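PDB 7BR2: lipolytic enzyme, G-D-S-L family from Bacteroides thetaiotaomicron, which metabolises the drug diltiazem in the gut microbiota, acting as a serine esterase of the SGNH (GDSL) hydrolase family. Local coordinates for residues G88-D91 with S92-E96; Y110-S113 with I114-Q118; P139-E142 with T143-I146; G202-R205 with I206-D209. All blocks are in the same frame, centred on the assembly; numbering follows the deposited sequence.

Contact 1: G88-D91 with S92-E96; sequences GMND and SGYYE
S92 carries its hydroxyl between its own backbone N and carbonyl carbon (chi1 45°), which folds OG back over the turn to donate to G88 O at 2.8 Å. Y94 is set differently: its CG lies anti to the carbonyl carbon (chi1 -64°), and the ring reaches back along the chain until OH stands 2.7 Å from N90 OD1. N90 OD1 lies at the edge of the Y94 ring, in its plane, while the hydroxyl meets the amide oxygen from above the carbonyl plane, consistent with the 56° between amide and ring. The same Y94 OH stands 3.2 Å from M89 O and rests on M89 CG.

The backbone tightens the bend. G88 O is gripped twice, since S92 N also donates to it at 2.9 Å, while G93 N closes a type I turn on N90 O at 3.2 Å. Both glycines have backbone angles that would drive any beta carbon into the carbonyl oxygen before it. The sequence GMND matches the GxND block of SGNH hydrolases, whose asparagine usually helps form the oxyanion hole; N90 lies near the probable triad, and the phenol of Y94 helps fix its amide, with ND2 held by D62 O.

The bend lies between strand 82-85 and helix 102-125. Helix 155-173 packs against M89, D91 and S92, its K155 bonding S92 OG, while D91 OD2 takes A64 N at the start of helix 64-75.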
loop_
_atom_site.group_PDB
_atom_site.type_symbol
_atom_site.label_atom_id
_atom_site.label_comp_id
_atom_site.label_asym_id
_atom_site.label_seq_id
_atom_site.Cartn_x
_atom_site.Cartn_y
_atom_site.Cartn_z
ATOM N N GLY A 88 1.321 13.255 -11.907
ATOM C CA GLY A 88 1.841 13.191 -13.258
ATOM C C GLY A 88 0.999 12.368 -14.212
ATOM O O GLY A 88 1.056 12.593 -15.421
ATOM N N MET A 89 0.263 11.381 -13.704
ATOM C CA MET A 89 -0.535 10.562 -14.614
ATOM C C MET A 89 -1.552 11.410 -15.374
ATOM O O MET A 89 -1.760 11.218 -16.582
ATOM C CB MET A 89 -1.219 9.426 -13.858
ATOM C CG MET A 89 -2.045 8.507 -14.767
ATOM S SD MET A 89 -1.116 7.606 -16.042
ATOM C CE MET A 89 -0.229 6.384 -15.075
ATOM N N ASN A 90 -2.180 12.372 -14.692
ATOM C CA ASN A 90 -3.111 13.287 -15.340
ATOM C C ASN A 90 -2.394 14.474 -15.958
ATOM O O ASN A 90 -2.788 14.943 -17.026
ATOM C CB ASN A 90 -4.161 13.754 -14.334
ATOM C CG ASN A 90 -5.113 12.650 -13.952
ATOM O OD1 ASN A 90 -5.678 11.977 -14.824
ATOM N ND2 ASN A 90 -5.273 12.425 -12.651
ATOM N N ASP A 91 -1.364 14.987 -15.283
ATOM C CA ASP A 91 -0.614 16.113 -15.822
ATOM C C ASP A 91 -0.092 15.814 -17.225
ATOM O O ASP A 91 -0.095 16.685 -18.102
ATOM C CB ASP A 91 0.545 16.465 -14.880
ATOM C CG ASP A 91 0.105 16.640 -13.420
ATOM O OD1 ASP A 91 -0.457 15.670 -12.842
ATOM O OD2 ASP A 91 0.335 17.739 -12.848
ATOM N N SER A 92 0.358 14.583 -17.458
ATOM C CA SER A 92 0.999 14.248 -18.723
ATOM C C SER A 92 0.047 14.332 -19.911
ATOM O O SER A 92 0.506 14.542 -21.040
ATOM C CB SER A 92 1.592 12.846 -18.654
ATOM O OG SER A 92 0.666 11.949 -18.072
ATOM N N GLY A 93 -1.256 14.195 -19.697
ATOM C CA GLY A 93 -2.203 14.202 -20.793
ATOM C C GLY A 93 -2.373 12.837 -21.439
ATOM O O GLY A 93 -1.697 11.858 -21.109
ATOM N N TYR A 94 -3.314 12.765 -22.382
ATOM C CA TYR A 94 -3.691 11.451 -22.892
ATOM C C TYR A 94 -3.789 11.363 -24.419
ATOM O O TYR A 94 -2.830 10.957 -25.089
ATOM C CB TYR A 94 -5.018 11.034 -22.257
ATOM C CG TYR A 94 -4.957 10.843 -20.753
ATOM C CD1 TYR A 94 -4.611 9.609 -20.212
ATOM C CD2 TYR A 94 -5.255 11.888 -19.873
ATOM C CE1 TYR A 94 -4.561 9.412 -18.847
ATOM C CE2 TYR A 94 -5.208 11.698 -18.489
ATOM C CZ TYR A 94 -4.858 10.452 -17.991
ATOM O OH TYR A 94 -4.794 10.230 -16.640
ATOM N N TYR A 95 -4.941 11.744 -24.979
ATOM C CA TYR A 95 -5.246 11.404 -26.371
ATOM C C TYR A 95 -4.332 12.131 -27.357
ATOM O O TYR A 95 -3.966 11.571 -28.399
ATOM C CB TYR A 95 -6.717 11.696 -26.670
ATOM C CG TYR A 95 -7.676 10.696 -26.055
ATOM C CD1 TYR A 95 -8.180 10.883 -24.770
ATOM C CD2 TYR A 95 -8.079 9.566 -26.759
ATOM C CE1 TYR A 95 -9.064 9.970 -24.201
ATOM C CE2 TYR A 95 -8.963 8.647 -26.200
ATOM C CZ TYR A 95 -9.454 8.854 -24.920
ATOM O OH TYR A 95 -10.329 7.943 -24.356
ATOM N N GLU A 96 -3.955 13.377 -27.055
ATOM C CA GLU A 96 -3.155 14.168 -27.984
ATOM C C GLU A 96 -1.791 13.563 -28.288
ATOM O O GLU A 96 -1.135 14.020 -29.232
ATOM C CB GLU A 96 -2.938 15.581 -27.446
ATOM C CG GLU A 96 -4.155 16.488 -27.423
ATOM C CD GLU A 96 -5.019 16.304 -26.185
ATOM O OE1 GLU A 96 -4.973 15.215 -25.566
ATOM O OE2 GLU A 96 -5.708 17.278 -25.808
#

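Contact 2: Y110-S113 with I114-Q118; sequences YQES and IKNFQ
Y110 O receives I114 N at 3.0 Å with an N-H...O angle of 170°, the first of the four i to i+4 backbone bonds linking 110-113 to 114-117. The last of them, F117 N to S113 O at 2.9 Å, is comparably straight at 166°, so this part of the helix is regular.

The apolar contact follows the same spacing. I114 directs CG1 between its backbone N and carbonyl carbon (chi1 64°), back over the preceding turn, where CG1 comes within 3.4 Å of Y110 O. Both branches then reach the Y110 ring obliquely: CD1 of I114 lies 3.5 Å from Y110 CE2, and CG2 of I114 lies 3.6 Å from Y110 CE1. Y110 and I114 touch Y165, and S113 touches I162, both on helix 155-173.

Among the polar groups, Q111 runs alongside I114 while its NE2 bonds E107, and the Y110 ring makes a cation-pi contact with R161. E112 and N116 lie side by side with no bond between their ends. S113 OG turns off the helix to bond D91 OD2.

With Q111, E112 and K115 exposed and S113, I114 and F117 buried, this is an amphipathic helix of the kind that flanks the parallel sheet in the three-layer alpha/beta/alpha fold of SGNH hydrolases.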
loop_
_atom_site.group_PDB
_atom_site.type_symbol
_atom_site.label_atom_id
_atom_site.label_comp_id
_atom_site.label_asym_id
_atom_site.label_seq_id
_atom_site.Cartn_x
_atom_site.Cartn_y
_atom_site.Cartn_z
ATOM N N TYR A 110 4.435 18.961 -19.774
ATOM C CA TYR A 110 5.522 18.945 -18.803
ATOM C C TYR A 110 5.720 20.319 -18.179
ATOM O O TYR A 110 5.901 20.437 -16.956
ATOM C CB TYR A 110 6.816 18.456 -19.458
ATOM C CG TYR A 110 8.032 18.717 -18.608
ATOM C CD1 TYR A 110 8.368 17.878 -17.565
ATOM C CD2 TYR A 110 8.832 19.820 -18.842
ATOM C CE1 TYR A 110 9.470 18.133 -16.776
ATOM C CE2 TYR A 110 9.933 20.081 -18.066
ATOM C CZ TYR A 110 10.250 19.240 -17.034
ATOM O OH TYR A 110 11.359 19.521 -16.264
ATOM N N GLN A 111 5.688 21.372 -18.999
ATOM C CA GLN A 111 5.930 22.710 -18.468
ATOM C C GLN A 111 4.819 23.135 -17.521
ATOM O O GLN A 111 5.089 23.637 -16.420
ATOM C CB GLN A 111 6.076 23.717 -19.615
ATOM C CG GLN A 111 7.349 23.514 -20.435
ATOM C CD GLN A 111 8.606 23.714 -19.611
ATOM O OE1 GLN A 111 8.612 24.467 -18.639
ATOM N NE2 GLN A 111 9.664 23.002 -19.966
ATOM N N GLU A 112 3.567 22.897 -17.914
ATOM C CA GLU A 112 2.442 23.222 -17.044
ATOM C C GLU A 112 2.539 22.465 -15.723
ATOM O O GLU A 112 2.334 23.038 -14.638
ATOM C CB GLU A 112 1.139 22.898 -17.764
ATOM C CG GLU A 112 -0.117 23.342 -17.050
ATOM C CD GLU A 112 -1.377 22.741 -17.649
ATOM O OE1 GLU A 112 -2.461 22.960 -17.068
ATOM O OE2 GLU A 112 -1.291 22.083 -18.713
ATOM N N SER A 113 2.911 21.187 -15.792
ATOM C CA SER A 113 2.963 20.382 -14.584
ATOM C C SER A 113 4.006 20.920 -13.615
ATOM O O SER A 113 3.700 21.161 -12.444
ATOM C CB SER A 113 3.256 18.931 -14.934
ATOM O OG SER A 113 3.119 18.131 -13.789
ATOM N N ILE A 114 5.234 21.162 -14.090
ATOM C CA ILE A 114 6.252 21.614 -13.137
ATOM C C ILE A 114 5.963 23.040 -12.668
ATOM O O ILE A 114 6.317 23.415 -11.539
ATOM C CB ILE A 114 7.672 21.474 -13.715
ATOM C CG1 ILE A 114 7.863 22.374 -14.932
ATOM C CG2 ILE A 114 8.027 19.994 -13.994
ATOM C CD1 ILE A 114 9.263 22.329 -15.510
ATOM N N LYS A 115 5.267 23.841 -13.476
ATOM C CA LYS A 115 4.853 25.151 -12.992
ATOM C C LYS A 115 3.956 25.003 -11.762
ATOM O O LYS A 115 4.149 25.690 -10.750
ATOM C CB LYS A 115 4.158 25.926 -14.123
ATOM C CG LYS A 115 3.758 27.371 -13.771
ATOM C CD LYS A 115 2.737 27.944 -14.746
ATOM C CE LYS A 115 2.092 29.205 -14.197
ATOM N NZ LYS A 115 2.703 30.421 -14.787
ATOM N N ASN A 116 2.992 24.082 -11.818
ATOM C CA ASN A 116 2.140 23.876 -10.640
ATOM C C ASN A 116 2.913 23.242 -9.479
ATOM O O ASN A 116 2.766 23.652 -8.303
ATOM C CB ASN A 116 0.935 23.027 -11.018
ATOM C CG ASN A 116 0.022 23.757 -11.957
ATOM O OD1 ASN A 116 -0.322 24.918 -11.714
ATOM N ND2 ASN A 116 -0.346 23.110 -13.061
ATOM N N PHE A 117 3.770 22.267 -9.795
ATOM C CA PHE A 117 4.565 21.629 -8.756
ATOM C C PHE A 117 5.389 22.647 -7.992
ATOM O O PHE A 117 5.620 22.464 -6.800
ATOM C CB PHE A 117 5.488 20.557 -9.333
ATOM C CG PHE A 117 6.453 19.986 -8.324
ATOM C CD1 PHE A 117 6.046 18.995 -7.445
ATOM C CD2 PHE A 117 7.758 20.444 -8.246
ATOM C CE1 PHE A 117 6.920 18.463 -6.513
ATOM C CE2 PHE A 117 8.642 19.920 -7.310
ATOM C CZ PHE A 117 8.222 18.926 -6.444
ATOM N N GLN A 118 5.854 23.706 -8.662
ATOM C CA GLN A 118 6.691 24.704 -7.997
ATOM C C GLN A 118 5.904 25.461 -6.931
ATOM O O GLN A 118 6.451 25.820 -5.879
ATOM C CB GLN A 118 7.277 25.675 -9.032
ATOM C CG GLN A 118 8.476 25.111 -9.829
ATOM C CD GLN A 118 8.949 26.040 -10.948
ATOM O OE1 GLN A 118 8.428 26.012 -12.062
ATOM N NE2 GLN A 118 9.961 26.851 -10.653
#

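Contact 3: P139-E142 with T143-I146; sequences PYDE and TAQI
D141 and A144 form the tight part of this bend. With CG anti to the backbone N (chi1 -170°), the aspartate carries its carboxylate forward to the amides of T143 and A144, as two bonds to the same oxygen show. OD1 of D141 accepts T143 N at 3.2 Å, and A144 N reaches D141 OD1 at 3.3 Å. Both arrive from the same face of the carboxylate: T143 N on the anti side, 35° out of the plane, and A144 N from higher above it, 55° out. The other oxygen closes down on the methyl, with 3.2 Å between D141 OD2 and A144 CB, and D141 CG stands 3.6 Å from that same A144 CB. Outside the bend, OD2 is bonded to T199 OG1.

The bond from T143 N to the side chain of D141 defines an Asx turn. It lies in the loop following strand 131-136, within the beta-alpha-beta crossover that runs through helix 155-173 to the parallel strand 176-179. A leucine in place of D141 would probably leave the amides of T143 and A144 without their acceptor and T199 OG1 without its carboxylate partner, setting the bend free to shift.

The E142-T143 side is looser. E142 leads away from the bend, its chain extended beyond CG, until its OE2 takes N156 N at the start of helix 155-173. T143 is exposed, and its side chain crosses that of D141 at about a right angle. OG1 of T143 stands 3.2 Å from D141 OD1. That hydroxyl is also hydrogen-bonded to Q192 OE1 on helix 181-194.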
loop_
_atom_site.group_PDB
_atom_site.type_symbol
_atom_site.label_atom_id
_atom_site.label_comp_id
_atom_site.label_asym_id
_atom_site.label_seq_id
_atom_site.Cartn_x
_atom_site.Cartn_y
_atom_site.Cartn_z
ATOM N N PRO A 139 3.677 3.872 -13.432
ATOM C CA PRO A 139 3.782 4.288 -14.833
ATOM C C PRO A 139 2.516 4.054 -15.647
ATOM O O PRO A 139 1.624 3.293 -15.269
ATOM C CB PRO A 139 4.919 3.398 -15.353
ATOM C CG PRO A 139 4.697 2.095 -14.607
ATOM C CD PRO A 139 4.152 2.483 -13.240
ATOM N N TYR A 140 2.456 4.740 -16.788
ATOM C CA TYR A 140 1.525 4.376 -17.850
ATOM C C TYR A 140 2.151 3.253 -18.673
ATOM O O TYR A 140 3.230 3.429 -19.255
ATOM C CB TYR A 140 1.206 5.579 -18.732
ATOM C CG TYR A 140 0.268 5.258 -19.876
ATOM C CD1 TYR A 140 -1.102 5.155 -19.674
ATOM C CD2 TYR A 140 0.757 5.033 -21.156
ATOM C CE1 TYR A 140 -1.961 4.850 -20.718
ATOM C CE2 TYR A 140 -0.102 4.727 -22.213
ATOM C CZ TYR A 140 -1.455 4.635 -21.987
ATOM O OH TYR A 140 -2.306 4.334 -23.035
ATOM N N ASP A 141 1.501 2.091 -18.707
ATOM C CA ASP A 141 2.094 0.911 -19.337
ATOM C C ASP A 141 1.881 0.970 -20.846
ATOM O O ASP A 141 0.815 0.613 -21.349
ATOM C CB ASP A 141 1.489 -0.361 -18.770
ATOM C CG ASP A 141 2.230 -1.597 -19.221
ATOM O OD1 ASP A 141 3.137 -1.480 -20.081
ATOM O OD2 ASP A 141 1.876 -2.690 -18.741
ATOM N N GLU A 142 2.927 1.349 -21.577
ATOM C CA GLU A 142 2.870 1.494 -23.027
ATOM C C GLU A 142 3.104 0.195 -23.788
ATOM O O GLU A 142 2.733 0.108 -24.962
ATOM C CB GLU A 142 3.934 2.506 -23.464
ATOM C CG GLU A 142 3.737 3.915 -22.953
ATOM C CD GLU A 142 4.915 4.826 -23.289
ATOM O OE1 GLU A 142 5.908 4.339 -23.876
ATOM O OE2 GLU A 142 4.803 6.048 -23.071
ATOM N N THR A 143 3.660 -0.830 -23.137
ATOM C CA THR A 143 4.124 -2.026 -23.826
ATOM C C THR A 143 3.180 -3.220 -23.701
ATOM O O THR A 143 3.264 -4.145 -24.515
ATOM C CB THR A 143 5.529 -2.395 -23.322
ATOM O OG1 THR A 143 5.490 -2.737 -21.928
ATOM C CG2 THR A 143 6.467 -1.215 -23.494
ATOM N N ALA A 144 2.282 -3.222 -22.719
ATOM C CA ALA A 144 1.363 -4.337 -22.533
ATOM C C ALA A 144 0.422 -4.463 -23.727
ATOM O O ALA A 144 0.075 -3.467 -24.366
ATOM C CB ALA A 144 0.577 -4.136 -21.246
ATOM N N GLN A 145 0.073 -5.699 -24.089
ATOM C CA GLN A 145 -0.895 -5.924 -25.166
ATOM C C GLN A 145 -2.286 -6.188 -24.588
ATOM O O GLN A 145 -2.657 -7.327 -24.270
ATOM C CB GLN A 145 -0.432 -7.024 -26.095
ATOM C CG GLN A 145 0.837 -6.578 -26.791
ATOM C CD GLN A 145 1.137 -7.353 -28.045
ATOM O OE1 GLN A 145 0.428 -8.303 -28.387
ATOM N NE2 GLN A 145 2.247 -7.006 -28.699
ATOM N N ILE A 146 -3.062 -5.115 -24.456
ATOM C CA ILE A 146 -4.432 -5.163 -23.945
ATOM C C ILE A 146 -5.406 -5.032 -25.105
ATOM O O ILE A 146 -5.224 -4.197 -26.010
ATOM C CB ILE A 146 -4.720 -4.080 -22.887
ATOM C CG1 ILE A 146 -4.044 -4.354 -21.536
ATOM C CG2 ILE A 146 -6.197 -4.027 -22.576
ATOM C CD1 ILE A 146 -2.615 -4.555 -21.531
#

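Contact 4: G202-R205 with I206-D209; sequences GNDR and IHPD
D204 and H207 make up the DxxH block of SGNH hydrolases, here at the end of a type I turn from G202 to R205; the carboxylate reaches forward to the imidazole three residues on. OD2 of D204 accepts H207 ND1 at 2.6 Å through its syn lone pair and lies in the plane of the imidazole, at its edge. The carboxylate and ring planes are nonetheless turned 39° apart.

The other oxygen holds the backbone: H207 N donates to D204 OD1 at 2.8 Å, nearly straight at 173° and again on the syn side, while I206 N reaches D204 OD1 at 2.9 Å from above the carboxylate plane. Three N-H groups thus fix the carboxylate, which chi1 of 64° brings over the chain ahead. On one face of the ring, I206 CG2 sits over the centre, 3.5 Å above the plane. An alanine in place of D204 would probably leave ND1 and both amides without their acceptor and the imidazole freer to turn.

Elsewhere the two ends of the loop meet: G202 CA makes a CH...O contact of 3.3 Å with H207 O, where a CB would clash, and a water 2.6 Å from H207 O links it to N203 N.

Beyond this, the ring's NE2 is hydrogen-bonded to S28 OG, giving the charge-relay geometry of a Ser-His-Asp triad, probably the catalytic one, as in other SGNH serine esterases.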
loop_
_atom_site.group_PDB
_atom_site.type_symbol
_atom_site.label_atom_id
_atom_site.label_comp_id
_atom_site.label_asym_id
_atom_site.label_seq_id
_atom_site.Cartn_x
_atom_site.Cartn_y
_atom_site.Cartn_z
ATOM N N GLY A 202 -3.371 -2.476 -14.431
ATOM C CA GLY A 202 -4.814 -2.593 -14.558
ATOM C C GLY A 202 -5.294 -2.748 -15.994
ATOM O O GLY A 202 -4.514 -2.878 -16.939
ATOM N N ASN A 203 -6.622 -2.692 -16.143
ATOM C CA ASN A 203 -7.259 -2.910 -17.441
ATOM C C ASN A 203 -7.032 -1.766 -18.423
ATOM O O ASN A 203 -7.224 -1.962 -19.626
ATOM C CB ASN A 203 -8.768 -3.132 -17.262
ATOM C CG ASN A 203 -9.116 -3.857 -15.958
ATOM O OD1 ASN A 203 -8.470 -4.835 -15.577
ATOM N ND2 ASN A 203 -10.161 -3.385 -15.282
ATOM N N ASP A 204 -6.634 -0.580 -17.954
ATOM C CA ASP A 204 -6.588 0.601 -18.806
ATOM C C ASP A 204 -5.191 1.192 -18.918
ATOM O O ASP A 204 -5.044 2.324 -19.407
ATOM C CB ASP A 204 -7.557 1.679 -18.303
ATOM C CG ASP A 204 -7.192 2.206 -16.917
ATOM O OD1 ASP A 204 -6.184 1.752 -16.323
ATOM O OD2 ASP A 204 -7.916 3.092 -16.416
ATOM N N ARG A 205 -4.168 0.475 -18.459
ATOM C CA ARG A 205 -2.770 0.884 -18.497
ATOM C C ARG A 205 -2.456 2.002 -17.507
ATOM O O ARG A 205 -1.289 2.442 -17.427
ATOM C CB ARG A 205 -2.339 1.332 -19.901
ATOM C CG ARG A 205 -2.834 0.415 -21.011
ATOM C CD ARG A 205 -2.454 0.960 -22.370
ATOM N NE ARG A 205 -1.385 0.149 -22.924
ATOM C CZ ARG A 205 -1.547 -0.828 -23.800
ATOM N NH1 ARG A 205 -0.481 -1.485 -24.206
ATOM N NH2 ARG A 205 -2.745 -1.120 -24.297
ATOM N N ILE A 206 -3.451 2.481 -16.753
ATOM C CA ILE A 206 -3.331 3.666 -15.912
ATOM C C ILE A 206 -3.520 3.326 -14.440
ATOM O O ILE A 206 -2.693 3.683 -13.595
ATOM C CB ILE A 206 -4.336 4.754 -16.345
ATOM C CG1 ILE A 206 -4.081 5.155 -17.799
ATOM C CG2 ILE A 206 -4.328 5.929 -15.364
ATOM C CD1 ILE A 206 -5.217 5.942 -18.416
ATOM N N HIS A 207 -4.616 2.634 -14.113
ATOM C CA HIS A 207 -5.029 2.411 -12.738
ATOM C C HIS A 207 -4.687 0.987 -12.318
ATOM O O HIS A 207 -5.371 0.045 -12.733
ATOM C CB HIS A 207 -6.531 2.678 -12.596
ATOM C CG HIS A 207 -6.918 4.077 -12.966
ATOM N ND1 HIS A 207 -7.436 4.409 -14.200
ATOM C CD2 HIS A 207 -6.807 5.242 -12.278
ATOM C CE1 HIS A 207 -7.655 5.713 -14.244
ATOM N NE2 HIS A 207 -7.275 6.243 -13.093
ATOM N N PRO A 208 -3.656 0.777 -11.498
ATOM C CA PRO A 208 -3.304 -0.585 -11.073
ATOM C C PRO A 208 -4.409 -1.269 -10.287
ATOM O O PRO A 208 -5.145 -0.639 -9.524
ATOM C CB PRO A 208 -2.066 -0.375 -10.194
ATOM C CG PRO A 208 -1.497 0.933 -10.626
ATOM C CD PRO A 208 -2.688 1.778 -11.011
ATOM N N ASP A 209 -4.501 -2.582 -10.478
ATOM C CA ASP A 209 -5.377 -3.453 -9.711
ATOM C C ASP A 209 -4.723 -3.738 -8.351
ATOM O O ASP A 209 -3.660 -3.205 -8.025
ATOM C CB ASP A 209 -5.645 -4.721 -10.529
ATOM C CG ASP A 209 -6.920 -5.445 -10.142
ATOM O OD1 ASP A 209 -7.502 -5.158 -9.081
ATOM O OD2 ASP A 209 -7.332 -6.344 -10.912
HETATM O O HOH W 1 -6.321 -5.945 -13.757
HETATM O O HOH W 2 -7.519 -0.835 -13.791
#

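Overall arrangement
Contacts 1 to 4 follow one another along the chain, all within the GDSL-family region. Contacts 1 and 3 are loops after strands 82-85 and 131-136 of the parallel sheet, and contact 4 is the loop leading into helix 210-223. Contacts 3 and 4 have centres about 9 Å apart and are joined by a probable hydrogen bond from R205 NE to D141 O, 2.7 Å. I206 of contact 4 is the shared neighbour: M89 and Y94 of contact 1 and Y140 of contact 3 pack on it. These three contacts thus gather round the probable catalytic site; contact 2, centred about 25 Å from contacts 3 and 4, belongs to the flanking helix layer and touches contact 1.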